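Local coordinates for protein uricase (Arthrobacter globiformis, PDB 2YZC) that catalyses the oxidation of uric acid by molecular oxygen to 5-hydroxyisourate, which is processed further to (S)-allantoin, at residues A[34-39]-A[118-123]; A[40-45]-A[80-85]; A[110-115]-A[131-136]; A[145-150]-A[187-192]. All blocks are in the same frame, centred on the assembly; numbering follows the deposited sequence.

Contact 1 of 4, residues A[34-39]-A[118-123]; sequences TARHEI and INDHDH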
loop_
_atom_site.group_PDB
_atom_site.type_symbol
_atom_site.label_atom_id
_atom_site.label_comp_id
_atom_site.label_asym_id
_atom_site.label_seq_id
_atom_site.Cartn_x
_atom_site.Cartn_y
_atom_site.Cartn_z
ATOM N N THR A 34 6.796 36.257 -9.121
ATOM C CA THR A 34 7.866 36.893 -8.366
ATOM C C THR A 34 8.818 35.797 -7.913
ATOM O O THR A 34 8.579 34.617 -8.170
ATOM C CB THR A 34 7.325 37.621 -7.120
ATOM O OG1 THR A 34 6.678 36.678 -6.256
ATOM C CG2 THR A 34 6.332 38.701 -7.525
ATOM N N ALA A 35 9.894 36.186 -7.238
ATOM C CA ALA A 35 10.877 35.226 -6.751
ATOM C C ALA A 35 10.282 34.331 -5.664
ATOM O O ALA A 35 10.830 33.278 -5.347
ATOM C CB ALA A 35 12.094 35.964 -6.213
ATOM N N ARG A 36 9.159 34.762 -5.100
ATOM C CA ARG A 36 8.470 34.024 -4.042
ATOM C C ARG A 36 7.499 33.028 -4.689
ATOM O O ARG A 36 6.334 33.350 -4.909
ATOM C CB ARG A 36 7.693 35.015 -3.166
ATOM C CG ARG A 36 7.074 34.443 -1.903
ATOM C CD ARG A 36 8.130 34.081 -0.868
ATOM N NE ARG A 36 7.542 33.909 0.459
ATOM C CZ ARG A 36 8.202 33.448 1.517
ATOM N NH1 ARG A 36 9.479 33.108 1.411
ATOM N NH2 ARG A 36 7.580 33.328 2.681
ATOM N N HIS A 37 7.984 31.825 -4.990
ATOM C CA HIS A 37 7.160 30.800 -5.631
ATOM C C HIS A 37 6.087 30.189 -4.732
ATOM O O HIS A 37 6.246 30.107 -3.516
ATOM C CB HIS A 37 8.039 29.662 -6.173
ATOM C CG HIS A 37 8.967 30.072 -7.275
ATOM N ND1 HIS A 37 9.700 29.160 -8.004
ATOM C CD2 HIS A 37 9.305 31.294 -7.754
ATOM C CE1 HIS A 37 10.449 29.800 -8.884
ATOM N NE2 HIS A 37 10.228 31.096 -8.754
ATOM N N GLU A 38 4.994 29.762 -5.355
ATOM C CA GLU A 38 3.889 29.110 -4.660
ATOM C C GLU A 38 3.677 27.766 -5.354
ATOM O O GLU A 38 3.905 27.639 -6.564
ATOM C CB GLU A 38 2.599 29.933 -4.761
ATOM C CG GLU A 38 2.664 31.331 -4.158
ATOM C CD GLU A 38 3.073 31.330 -2.697
ATOM O OE1 GLU A 38 2.594 30.462 -1.936
ATOM O OE2 GLU A 38 3.871 32.209 -2.303
ATOM N N ILE A 39 3.235 26.773 -4.588
ATOM C CA ILE A 39 2.998 25.432 -5.113
ATOM C C ILE A 39 1.577 24.938 -4.856
ATOM O O ILE A 39 1.073 25.032 -3.738
ATOM C CB ILE A 39 3.961 24.398 -4.461
ATOM C CG1 ILE A 39 5.416 24.769 -4.750
ATOM C CG2 ILE A 39 3.651 22.991 -4.977
ATOM C CD1 ILE A 39 5.778 24.744 -6.216
ATOM N N ILE A 118 10.711 25.374 3.269
ATOM C CA ILE A 118 11.821 24.918 4.093
ATOM C C ILE A 118 12.484 26.194 4.615
ATOM O O ILE A 118 13.035 26.970 3.840
ATOM C CB ILE A 118 12.848 24.108 3.267
ATOM C CG1 ILE A 118 12.206 22.809 2.757
ATOM C CG2 ILE A 118 14.085 23.820 4.120
ATOM C CD1 ILE A 118 13.107 21.967 1.853
ATOM N N ASN A 119 12.403 26.421 5.921
ATOM C CA ASN A 119 12.987 27.618 6.530
ATOM C C ASN A 119 12.584 28.889 5.786
ATOM O O ASN A 119 13.422 29.753 5.528
ATOM C CB ASN A 119 14.515 27.524 6.552
ATOM C CG ASN A 119 15.013 26.297 7.278
ATOM O OD1 ASN A 119 14.611 26.024 8.408
ATOM N ND2 ASN A 119 15.906 25.552 6.634
ATOM N N ASP A 120 11.308 28.983 5.424
ATOM C CA ASP A 120 10.767 30.144 4.724
ATOM C C ASP A 120 11.430 30.434 3.372
ATOM O O ASP A 120 11.370 31.559 2.875
ATOM C CB ASP A 120 10.872 31.377 5.630
ATOM C CG ASP A 120 9.911 32.479 5.232
ATOM O OD1 ASP A 120 8.709 32.181 5.052
ATOM O OD2 ASP A 120 10.352 33.643 5.108
ATOM N N HIS A 121 12.051 29.417 2.781
ATOM C CA HIS A 121 12.729 29.555 1.491
ATOM C C HIS A 121 11.757 29.982 0.386
ATOM O O HIS A 121 10.585 29.613 0.407
ATOM C CB HIS A 121 13.398 28.225 1.122
ATOM C CG HIS A 121 14.440 28.342 0.054
ATOM N ND1 HIS A 121 14.130 28.559 -1.271
ATOM C CD2 HIS A 121 15.791 28.290 0.122
ATOM C CE1 HIS A 121 15.247 28.639 -1.974
ATOM N NE2 HIS A 121 16.269 28.478 -1.152
ATOM N N ASP A 122 12.252 30.755 -0.577
ATOM C CA ASP A 122 11.430 31.240 -1.682
ATOM C C ASP A 122 10.974 30.157 -2.656
ATOM O O ASP A 122 9.913 30.288 -3.267
ATOM C CB ASP A 122 12.178 32.322 -2.471
ATOM C CG ASP A 122 12.205 33.663 -1.752
ATOM O OD1 ASP A 122 12.973 34.548 -2.186
ATOM O OD2 ASP A 122 11.458 33.840 -0.763
ATOM N N HIS A 123 11.767 29.102 -2.818
ATOM C CA HIS A 123 11.387 28.046 -3.754
ATOM C C HIS A 123 11.815 26.625 -3.383
ATOM O O HIS A 123 12.105 25.818 -4.262
ATOM C CB HIS A 123 11.899 28.380 -5.164
ATOM C CG HIS A 123 13.385 28.558 -5.250
ATOM N ND1 HIS A 123 13.987 29.798 -5.266
ATOM C CD2 HIS A 123 14.388 27.652 -5.340
ATOM C CE1 HIS A 123 15.297 29.648 -5.362
ATOM N NE2 HIS A 123 15.567 28.356 -5.409
HETATM O O HOH W 1 13.116 32.130 -6.231
#
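A salt-bridge network of Arg36, Asp120 and Asp122 ties the loop leading into strand 38-50 to the type I' turn that runs from Ile118 to His121. Arg36 carries the contact. Its chain bends about the CB-CG bond (chi2 70°) and reaches across to grip Asp120 end-on with two nitrogens: NH1 bonds to the backbone O of Asp120 at 2.8 Å, and NH2 meets Asp120 OD1 at 2.9 Å from above the carboxylate plane, with a nearly straight N-H...O angle of 170°. NH1 also bonds to Asp122 OD2 at 3.0 Å, and here the carboxylate stands almost perpendicular to the guanidinium. Both NH1 acceptors lie near the guanidinium plane, which should fix the rotation of the group. Beside it, the backbone N of His37 makes a weak bond to Asp122 O. One water joins Ala35 O to His123 ND1, 2.7 Å from each. The side chains of His37 and His123 run alongside each other, their rings meeting obliquely with planes 44° apart, and His37 ND1 is hydrogen-bonded to Ser158 of the second subunit. The contact lies at the surface end of the sheet: His37 packs on Val30 of strand 13-31, and segment 118-123 links strands 103-117 and 124-129.

Contact 2 of 4, residues A[40-45]-A[80-85]; sequences QDLNVT and DGFATT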
loop_
_atom_site.group_PDB
_atom_site.type_symbol
_atom_site.label_atom_id
_atom_site.label_comp_id
_atom_site.label_asym_id
_atom_site.label_seq_id
_atom_site.Cartn_x
_atom_site.Cartn_y
_atom_site.Cartn_z
ATOM N N GLN A 40 0.936 24.419 -5.898
ATOM C CA GLN A 40 -0.398 23.832 -5.773
ATOM C C GLN A 40 -0.208 22.421 -6.331
ATOM O O GLN A 40 0.277 22.248 -7.448
ATOM C CB GLN A 40 -1.432 24.638 -6.566
ATOM C CG GLN A 40 -1.799 25.956 -5.872
ATOM C CD GLN A 40 -2.691 26.838 -6.722
ATOM O OE1 GLN A 40 -3.868 27.041 -6.417
ATOM N NE2 GLN A 40 -2.134 27.360 -7.800
ATOM N N ASP A 41 -0.569 21.418 -5.537
ATOM C CA ASP A 41 -0.359 20.018 -5.908
ATOM C C ASP A 41 -1.690 19.267 -5.838
ATOM O O ASP A 41 -2.257 19.124 -4.757
ATOM C CB ASP A 41 0.656 19.420 -4.916
ATOM C CG ASP A 41 1.239 18.093 -5.372
ATOM O OD1 ASP A 41 0.711 17.488 -6.329
ATOM O OD2 ASP A 41 2.236 17.648 -4.750
ATOM N N LEU A 42 -2.169 18.782 -6.984
ATOM C CA LEU A 42 -3.450 18.075 -7.059
ATOM C C LEU A 42 -3.433 16.721 -7.778
ATOM O O LEU A 42 -2.576 16.461 -8.623
ATOM C CB LEU A 42 -4.490 18.946 -7.783
ATOM C CG LEU A 42 -4.831 20.349 -7.278
ATOM C CD1 LEU A 42 -5.797 21.020 -8.261
ATOM C CD2 LEU A 42 -5.448 20.262 -5.896
ATOM N N ASN A 43 -4.404 15.876 -7.429
ATOM C CA ASN A 43 -4.607 14.572 -8.062
ATOM C C ASN A 43 -6.047 14.725 -8.562
ATOM O O ASN A 43 -6.994 14.612 -7.779
ATOM C CB ASN A 43 -4.528 13.437 -7.035
ATOM C CG ASN A 43 -4.547 12.062 -7.682
ATOM O OD1 ASN A 43 -4.871 11.057 -7.037
ATOM N ND2 ASN A 43 -4.188 12.005 -8.957
ATOM N N VAL A 44 -6.200 14.973 -9.862
ATOM C CA VAL A 44 -7.509 15.233 -10.468
ATOM C C VAL A 44 -8.170 14.101 -11.252
ATOM O O VAL A 44 -7.521 13.378 -11.999
ATOM C CB VAL A 44 -7.407 16.464 -11.411
ATOM C CG1 VAL A 44 -8.782 16.863 -11.931
ATOM C CG2 VAL A 44 -6.740 17.629 -10.668
ATOM N N THR A 45 -9.481 13.974 -11.079
ATOM C CA THR A 45 -10.251 12.960 -11.782
ATOM C C THR A 45 -11.432 13.644 -12.464
ATOM O O THR A 45 -12.136 14.445 -11.846
ATOM C CB THR A 45 -10.768 11.881 -10.817
ATOM O OG1 THR A 45 -9.662 11.097 -10.341
ATOM C CG2 THR A 45 -11.776 10.968 -11.523
ATOM N N ASP A 80 -3.684 28.774 -16.692
ATOM C CA ASP A 80 -4.251 30.078 -16.340
ATOM C C ASP A 80 -4.261 30.319 -14.836
ATOM O O ASP A 80 -4.538 31.427 -14.379
ATOM C CB ASP A 80 -5.684 30.200 -16.864
ATOM C CG ASP A 80 -5.766 30.038 -18.362
ATOM O OD1 ASP A 80 -5.004 30.726 -19.072
ATOM O OD2 ASP A 80 -6.592 29.225 -18.830
ATOM N N GLY A 81 -3.965 29.277 -14.069
ATOM C CA GLY A 81 -3.965 29.415 -12.628
ATOM C C GLY A 81 -5.368 29.296 -12.060
ATOM O O GLY A 81 -6.357 29.461 -12.771
ATOM N N PHE A 82 -5.456 29.009 -10.770
ATOM C CA PHE A 82 -6.740 28.863 -10.107
ATOM C C PHE A 82 -6.592 29.239 -8.641
ATOM O O PHE A 82 -5.595 28.900 -8.003
ATOM C CB PHE A 82 -7.256 27.425 -10.241
ATOM C CG PHE A 82 -6.208 26.373 -9.993
ATOM C CD1 PHE A 82 -5.302 26.027 -10.992
ATOM C CD2 PHE A 82 -6.134 25.721 -8.762
ATOM C CE1 PHE A 82 -4.332 25.042 -10.773
ATOM C CE2 PHE A 82 -5.170 24.738 -8.531
ATOM C CZ PHE A 82 -4.267 24.396 -9.540
ATOM N N ALA A 83 -7.591 29.945 -8.117
ATOM C CA ALA A 83 -7.580 30.408 -6.734
ATOM C C ALA A 83 -7.660 29.268 -5.728
ATOM O O ALA A 83 -6.917 29.242 -4.748
ATOM C CB ALA A 83 -8.735 31.383 -6.507
ATOM N N THR A 84 -8.565 28.330 -5.974
ATOM C CA THR A 84 -8.741 27.192 -5.082
ATOM C C THR A 84 -9.007 25.946 -5.910
ATOM O O THR A 84 -9.274 26.030 -7.108
ATOM C CB THR A 84 -9.951 27.389 -4.141
ATOM O OG1 THR A 84 -11.140 27.511 -4.930
ATOM C CG2 THR A 84 -9.782 28.647 -3.285
ATOM N N THR A 85 -8.935 24.794 -5.257
ATOM C CA THR A 85 -9.180 23.522 -5.915
ATOM C C THR A 85 -10.633 23.452 -6.389
ATOM O O THR A 85 -10.911 23.013 -7.506
ATOM C CB THR A 85 -8.892 22.359 -4.950
ATOM O OG1 THR A 85 -7.510 22.397 -4.573
ATOM C CG2 THR A 85 -9.205 21.022 -5.601
#
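Gln40 begins the contact by stacking its terminal amide over one face of the Phe82 ring, offset toward the rim, the two planes only 24° apart, with Gln40 CD 3.7 Å from Phe82 CE2. The side chain is extended beyond CG and meets the phenyl group coming from the opposite direction. A chi1 of 44°, which sets CG between backbone N and carbonyl carbon, swings the Phe82 ring toward the strand. Asp41 points away from the loop; its carboxylate forms a salt bridge with Arg26 and a hydrogen bond with Trp115. Leu42 then faces the loop again and divides its methyl groups between two partners. CD1 rests 3.8 Å from Phe82 CE2, an apolar contact beside the amide-ring stack, whereas CD2 meets Thr85 tip to tip, 3.2 Å from OG1 and 3.8 Å from CG2. The Thr85 hydroxyl has its polar partner elsewhere, in Gln112. Beyond Leu42 the strand diverges from the loop, and Asn43 joins the sheet through its backbone bonding to Gln111. Across the contact, Gly81, with positive phi, is the first residue to leave the helical conformation after the preceding helix, and Thr84 serves as N-cap of helix 85-99. The connection between helices 67-78 and 85-99 thus packs against the sheet; a curved antiparallel sheet with helices laid on one face is the hallmark of the tunnelling fold (T-fold) of uricases.

Contact 3 of 4, residues A[110-115]-A[131-136]; sequences AQQFFW and EVRTAV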
loop_
_atom_site.group_PDB
_atom_site.type_symbol
_atom_site.label_atom_id
_atom_site.label_comp_id
_atom_site.label_asym_id
_atom_site.label_seq_id
_atom_site.Cartn_x
_atom_site.Cartn_y
_atom_site.Cartn_z
ATOM N N ALA A 110 -10.842 15.976 -6.764
ATOM C CA ALA A 110 -9.425 16.208 -6.582
ATOM C C ALA A 110 -8.991 16.058 -5.145
ATOM O O ALA A 110 -9.763 16.278 -4.209
ATOM C CB ALA A 110 -9.050 17.604 -7.079
ATOM N N GLN A 111 -7.747 15.637 -4.994
ATOM C CA GLN A 111 -7.119 15.520 -3.699
ATOM C C GLN A 111 -6.113 16.658 -3.779
ATOM O O GLN A 111 -5.539 16.904 -4.845
ATOM C CB GLN A 111 -6.396 14.180 -3.557
ATOM C CG GLN A 111 -7.327 13.012 -3.270
ATOM C CD GLN A 111 -6.603 11.681 -3.279
ATOM O OE1 GLN A 111 -6.975 10.752 -2.560
ATOM N NE2 GLN A 111 -5.575 11.577 -4.100
ATOM N N GLN A 112 -5.935 17.378 -2.677
ATOM C CA GLN A 112 -4.983 18.481 -2.632
ATOM C C GLN A 112 -3.942 18.110 -1.595
ATOM O O GLN A 112 -4.288 17.745 -0.468
ATOM C CB GLN A 112 -5.667 19.786 -2.218
ATOM C CG GLN A 112 -4.733 20.998 -2.220
ATOM C CD GLN A 112 -5.430 22.274 -1.785
ATOM O OE1 GLN A 112 -6.602 22.478 -2.075
ATOM N NE2 GLN A 112 -4.700 23.145 -1.093
ATOM N N PHE A 113 -2.674 18.198 -1.985
ATOM C CA PHE A 113 -1.564 17.867 -1.107
ATOM C C PHE A 113 -0.889 19.144 -0.633
ATOM O O PHE A 113 -0.613 20.047 -1.427
ATOM C CB PHE A 113 -0.571 16.972 -1.849
ATOM C CG PHE A 113 -1.209 15.769 -2.485
ATOM C CD1 PHE A 113 -1.260 15.641 -3.867
ATOM C CD2 PHE A 113 -1.802 14.788 -1.699
ATOM C CE1 PHE A 113 -1.898 14.549 -4.462
ATOM C CE2 PHE A 113 -2.443 13.693 -2.280
ATOM C CZ PHE A 113 -2.491 13.575 -3.665
ATOM N N PHE A 114 -0.620 19.215 0.664
ATOM C CA PHE A 114 -0.009 20.403 1.238
ATOM C C PHE A 114 1.509 20.383 1.302
ATOM O O PHE A 114 2.127 19.334 1.498
ATOM C CB PHE A 114 -0.576 20.652 2.637
ATOM C CG PHE A 114 -2.063 20.878 2.649
ATOM C CD1 PHE A 114 -2.928 19.893 3.111
ATOM C CD2 PHE A 114 -2.600 22.066 2.163
ATOM C CE1 PHE A 114 -4.313 20.088 3.087
ATOM C CE2 PHE A 114 -3.981 22.272 2.132
ATOM C CZ PHE A 114 -4.837 21.281 2.596
ATOM N N TRP A 115 2.091 21.570 1.138
ATOM C CA TRP A 115 3.530 21.761 1.179
ATOM C C TRP A 115 3.863 22.933 2.100
ATOM O O TRP A 115 3.110 23.907 2.185
ATOM C CB TRP A 115 4.080 22.079 -0.217
ATOM C CG TRP A 115 4.034 20.938 -1.192
ATOM C CD1 TRP A 115 2.973 20.554 -1.963
ATOM C CD2 TRP A 115 5.102 20.034 -1.499
ATOM N NE1 TRP A 115 3.315 19.470 -2.733
ATOM C CE2 TRP A 115 4.616 19.128 -2.470
ATOM C CE3 TRP A 115 6.423 19.900 -1.048
ATOM C CZ2 TRP A 115 5.405 18.101 -3.001
ATOM C CZ3 TRP A 115 7.209 18.874 -1.577
ATOM C CH2 TRP A 115 6.695 17.990 -2.542
ATOM N N GLU A 131 -2.354 15.285 6.469
ATOM C CA GLU A 131 -3.747 15.298 6.049
ATOM C C GLU A 131 -3.813 15.553 4.553
ATOM O O GLU A 131 -2.880 16.094 3.969
ATOM C CB GLU A 131 -4.528 16.393 6.775
ATOM C CG GLU A 131 -4.148 17.797 6.344
ATOM C CD GLU A 131 -4.734 18.862 7.243
ATOM O OE1 GLU A 131 -4.448 18.832 8.462
ATOM O OE2 GLU A 131 -5.477 19.728 6.729
ATOM N N VAL A 132 -4.923 15.151 3.948
ATOM C CA VAL A 132 -5.157 15.353 2.531
ATOM C C VAL A 132 -6.535 15.989 2.419
ATOM O O VAL A 132 -7.491 15.542 3.063
ATOM C CB VAL A 132 -5.152 14.025 1.750
ATOM C CG1 VAL A 132 -5.549 14.275 0.301
ATOM C CG2 VAL A 132 -3.753 13.393 1.800
ATOM N N ARG A 133 -6.620 17.043 1.616
ATOM C CA ARG A 133 -7.873 17.755 1.404
ATOM C C ARG A 133 -8.526 17.242 0.125
ATOM O O ARG A 133 -7.840 16.970 -0.865
ATOM C CB ARG A 133 -7.591 19.256 1.307
ATOM C CG ARG A 133 -8.765 20.119 0.860
ATOM C CD ARG A 133 -8.380 21.590 0.937
ATOM N NE ARG A 133 -9.382 22.461 0.335
ATOM C CZ ARG A 133 -9.280 23.786 0.272
ATOM N NH1 ARG A 133 -8.217 24.396 0.784
ATOM N NH2 ARG A 133 -10.229 24.499 -0.321
ATOM N N THR A 134 -9.850 17.105 0.148
ATOM C CA THR A 134 -10.567 16.610 -1.014
ATOM C C THR A 134 -11.701 17.538 -1.428
ATOM O O THR A 134 -12.208 18.323 -0.629
ATOM C CB THR A 134 -11.174 15.214 -0.746
ATOM O OG1 THR A 134 -12.200 15.319 0.251
ATOM C CG2 THR A 134 -10.104 14.249 -0.257
ATOM N N ALA A 135 -12.090 17.437 -2.693
ATOM C CA ALA A 135 -13.189 18.229 -3.228
ATOM C C ALA A 135 -13.823 17.416 -4.345
ATOM O O ALA A 135 -13.130 16.779 -5.138
ATOM C CB ALA A 135 -12.682 19.573 -3.764
ATOM N N VAL A 136 -15.149 17.424 -4.387
ATOM C CA VAL A 136 -15.883 16.703 -5.411
ATOM C C VAL A 136 -16.971 17.626 -5.910
ATOM O O VAL A 136 -17.704 18.218 -5.115
ATOM C CB VAL A 136 -16.563 15.427 -4.856
ATOM C CG1 VAL A 136 -17.455 14.810 -5.925
ATOM C CG2 VAL A 136 -15.511 14.415 -4.408
HETATM O O HOH W 2 -0.937 16.811 2.194
#
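Ala110 pairs with Ala135, and Gln112 with Arg133, as hydrogen-bonded pairs of two antiparallel strands, each pair joined by two backbone bonds. The bond from Gln112 N to Arg133 O is the shortest at 2.7 Å; its return, from Arg133 N to Gln112 O, measures 3.2 Å. Between them Gln111 and Thr134 form a non-hydrogen-bonded pair, their backbones bonding instead to the neighbouring strands, Gln111 to Asn43 and Thr134 to Gly149. The direct ladder ends before Phe114, whose N is instead bonded to a water that donates to Glu131 O at 2.7 Å. On the face bearing Gln112 and Arg133, these two side chains run side by side in extended form, and Gln112 OE1 sits 3.4 Å above the guanidinium plane, near its rim, while it is hydrogen-bonded to Thr85. The guanidinium itself is engaged by Asp200 through NH1 and by Glu86 through NH2. Phe114 crosses the aliphatic part of Arg133 at about a right angle, CZ lying 3.7 Å from CB, and its CE1 also approaches Glu131 OE2. That carboxylate is held by Arg207 at OE1 and by Tyr203 at OE2. On the face bearing Gln111 and Thr134, Val132 CG1 packs beside Phe113 CE2 at 4.1 Å. Buried Arg133 and Glu131 therefore each have charged partners on neighbouring helices, which probably lowers the cost of placing these charges between sheet and helices.

Contact 4 of 4, residues A[145-150]-A[187-192]; sequences AIVAGI and SARWRY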
loop_
_atom_site.group_PDB
_atom_site.type_symbol
_atom_site.label_atom_id
_atom_site.label_comp_id
_atom_site.label_asym_id
_atom_site.label_seq_id
_atom_site.Cartn_x
_atom_site.Cartn_y
_atom_site.Cartn_z
ATOM N N ALA A 145 -23.148 20.968 -7.390
ATOM C CA ALA A 145 -23.041 20.530 -5.998
ATOM C C ALA A 145 -21.590 20.240 -5.658
ATOM O O ALA A 145 -20.906 19.535 -6.405
ATOM C CB ALA A 145 -23.880 19.286 -5.780
ATOM N N ILE A 146 -21.133 20.778 -4.528
ATOM C CA ILE A 146 -19.759 20.592 -4.080
ATOM C C ILE A 146 -19.649 20.000 -2.678
ATOM O O ILE A 146 -20.322 20.447 -1.737
ATOM C CB ILE A 146 -18.991 21.929 -4.078
ATOM C CG1 ILE A 146 -18.941 22.503 -5.492
ATOM C CG2 ILE A 146 -17.587 21.724 -3.532
ATOM C CD1 ILE A 146 -18.331 23.891 -5.559
ATOM N N VAL A 147 -18.789 18.992 -2.556
ATOM C CA VAL A 147 -18.516 18.328 -1.287
ATOM C C VAL A 147 -17.015 18.431 -1.035
ATOM O O VAL A 147 -16.217 17.955 -1.843
ATOM C CB VAL A 147 -18.911 16.825 -1.328
ATOM C CG1 VAL A 147 -18.336 16.088 -0.114
ATOM C CG2 VAL A 147 -20.430 16.683 -1.353
ATOM N N ALA A 148 -16.632 19.073 0.066
ATOM C CA ALA A 148 -15.222 19.199 0.419
ATOM C C ALA A 148 -14.971 18.226 1.559
ATOM O O ALA A 148 -15.908 17.790 2.219
ATOM C CB ALA A 148 -14.901 20.631 0.862
ATOM N N GLY A 149 -13.715 17.871 1.793
ATOM C CA GLY A 149 -13.453 16.944 2.871
ATOM C C GLY A 149 -12.007 16.889 3.301
ATOM O O GLY A 149 -11.142 17.574 2.754
ATOM N N ILE A 150 -11.758 16.065 4.307
ATOM C CA ILE A 150 -10.417 15.884 4.825
ATOM C C ILE A 150 -10.258 14.401 5.111
ATOM O O ILE A 150 -11.224 13.718 5.458
ATOM C CB ILE A 150 -10.205 16.701 6.120
ATOM C CG1 ILE A 150 -8.749 16.587 6.583
ATOM C CG2 ILE A 150 -11.148 16.208 7.205
ATOM C CD1 ILE A 150 -8.402 17.527 7.722
ATOM N N SER A 187 -11.968 11.248 8.821
ATOM C CA SER A 187 -12.391 11.241 7.427
ATOM C C SER A 187 -13.740 11.931 7.487
ATOM O O SER A 187 -14.691 11.388 8.050
ATOM C CB SER A 187 -12.582 9.816 6.896
ATOM O OG SER A 187 -11.350 9.221 6.539
ATOM N N ALA A 188 -13.815 13.138 6.945
ATOM C CA ALA A 188 -15.068 13.879 6.970
ATOM C C ALA A 188 -15.320 14.526 5.625
ATOM O O ALA A 188 -14.389 14.933 4.937
ATOM C CB ALA A 188 -15.020 14.943 8.056
ATOM N N ARG A 189 -16.590 14.609 5.253
ATOM C CA ARG A 189 -16.975 15.232 4.000
ATOM C C ARG A 189 -18.239 16.043 4.249
ATOM O O ARG A 189 -19.184 15.563 4.879
ATOM C CB ARG A 189 -17.196 14.158 2.934
ATOM C CG ARG A 189 -15.881 13.676 2.337
ATOM C CD ARG A 189 -16.020 12.370 1.591
ATOM N NE ARG A 189 -14.774 12.001 0.920
ATOM C CZ ARG A 189 -13.588 11.903 1.517
ATOM N NH1 ARG A 189 -13.463 12.150 2.816
ATOM N NH2 ARG A 189 -12.521 11.551 0.811
ATOM N N TRP A 190 -18.230 17.286 3.782
ATOM C CA TRP A 190 -19.372 18.168 3.971
ATOM C C TRP A 190 -19.848 18.769 2.650
ATOM O O TRP A 190 -19.049 19.118 1.770
ATOM C CB TRP A 190 -19.016 19.257 5.000
ATOM C CG TRP A 190 -17.775 20.051 4.683
ATOM C CD1 TRP A 190 -17.715 21.251 4.035
ATOM C CD2 TRP A 190 -16.420 19.713 5.022
ATOM N NE1 TRP A 190 -16.414 21.684 3.953
ATOM C CE2 TRP A 190 -15.598 20.760 4.550
ATOM C CE3 TRP A 190 -15.823 18.629 5.679
ATOM C CZ2 TRP A 190 -14.206 20.758 4.714
ATOM C CZ3 TRP A 190 -14.433 18.626 5.843
ATOM C CH2 TRP A 190 -13.645 19.686 5.361
ATOM N N ARG A 191 -21.166 18.861 2.508
ATOM C CA ARG A 191 -21.775 19.384 1.295
ATOM C C ARG A 191 -22.217 20.833 1.454
ATOM O O ARG A 191 -22.937 21.172 2.390
ATOM C CB ARG A 191 -22.981 18.527 0.907
ATOM C CG ARG A 191 -23.708 19.008 -0.352
ATOM C CD ARG A 191 -24.791 18.021 -0.773
ATOM N NE ARG A 191 -25.924 17.991 0.151
ATOM C CZ ARG A 191 -26.858 18.937 0.218
ATOM N NH1 ARG A 191 -26.796 19.994 -0.582
ATOM N NH2 ARG A 191 -27.861 18.826 1.078
ATOM N N TYR A 192 -21.779 21.684 0.530
ATOM C CA TYR A 192 -22.142 23.089 0.558
ATOM C C TYR A 192 -23.499 23.260 -0.115
ATOM O O TYR A 192 -23.819 22.543 -1.059
ATOM C CB TYR A 192 -21.093 23.918 -0.185
ATOM C CG TYR A 192 -19.734 23.926 0.482
ATOM C CD1 TYR A 192 -19.578 24.406 1.781
ATOM C CD2 TYR A 192 -18.600 23.472 -0.191
ATOM C CE1 TYR A 192 -18.328 24.441 2.396
ATOM C CE2 TYR A 192 -17.341 23.503 0.414
ATOM C CZ TYR A 192 -17.215 23.991 1.706
ATOM O OH TYR A 192 -15.982 24.038 2.309
HETATM O O HOH W 3 -22.657 23.175 -3.714
#
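Trp190 lies flat beneath the opposing strand, so that the backbone of Ala148 and Gly149 runs over one face of its indole. Ala148 O stands 3.4 Å above the ring plane, and Gly149 CA makes a CH-pi contact 3.9 Å from the centre of the six-membered ring. The first torsion accounts for this: with CG lodged between backbone N and carbonyl carbon (chi1 55°), the indole swings back across its neighbour strand. Its NE1 donates in the ring plane to Tyr192 OH at 2.9 Å, tying the two aromatic side chains together. Ala148 CB fits against both, 3.6 Å from Trp190 NE1 and 3.8 Å from Tyr192 CE2, while Ile146 CG2 meets the Tyr192 ring at its edge. On the reverse face Val147 crosses Arg189 at about a right angle, CG1 to CB 3.8 Å, and turns CG2 to the CB of Arg191. The charged ends go elsewhere, Arg189 to Glu151 and Arg191, bent at chi3, to Glu242. Five backbone bonds in antiparallel register join the strands, and a water bridges Ile146 N and Tyr192 O at the end of the pairing. Strand 131-140 lines the far edge of strand 143-157 and strand 240-254 that of strand 182-192, while helix 199-216 packs over the face bearing Ile146, Ile150, Trp190 and Tyr192.

How the contacts relate
All four contacts reach one antiparallel sheet. Contact 4 is the buried one, with aromatic and aliphatic packing on one face; contacts 2 and 3 are partly buried, and contact 1 lies at the surface, where ion pairs carry the contact and a second subunit packs nearby. Contacts 1 and 2 share strand 38-50, one at its entry and the other along its body. Contact 2 adjoins contact 3 through Asp41 with Trp115, and Ile39 of contact 1 packs on the same Trp115. Contacts 3 and 4 hydrogen-bond through neighbouring strands at Thr134 with Gly149 and Val136 with Val147. Contact 2 alone joins the sheet to a helix connection, chiefly through stacking and apolar packing.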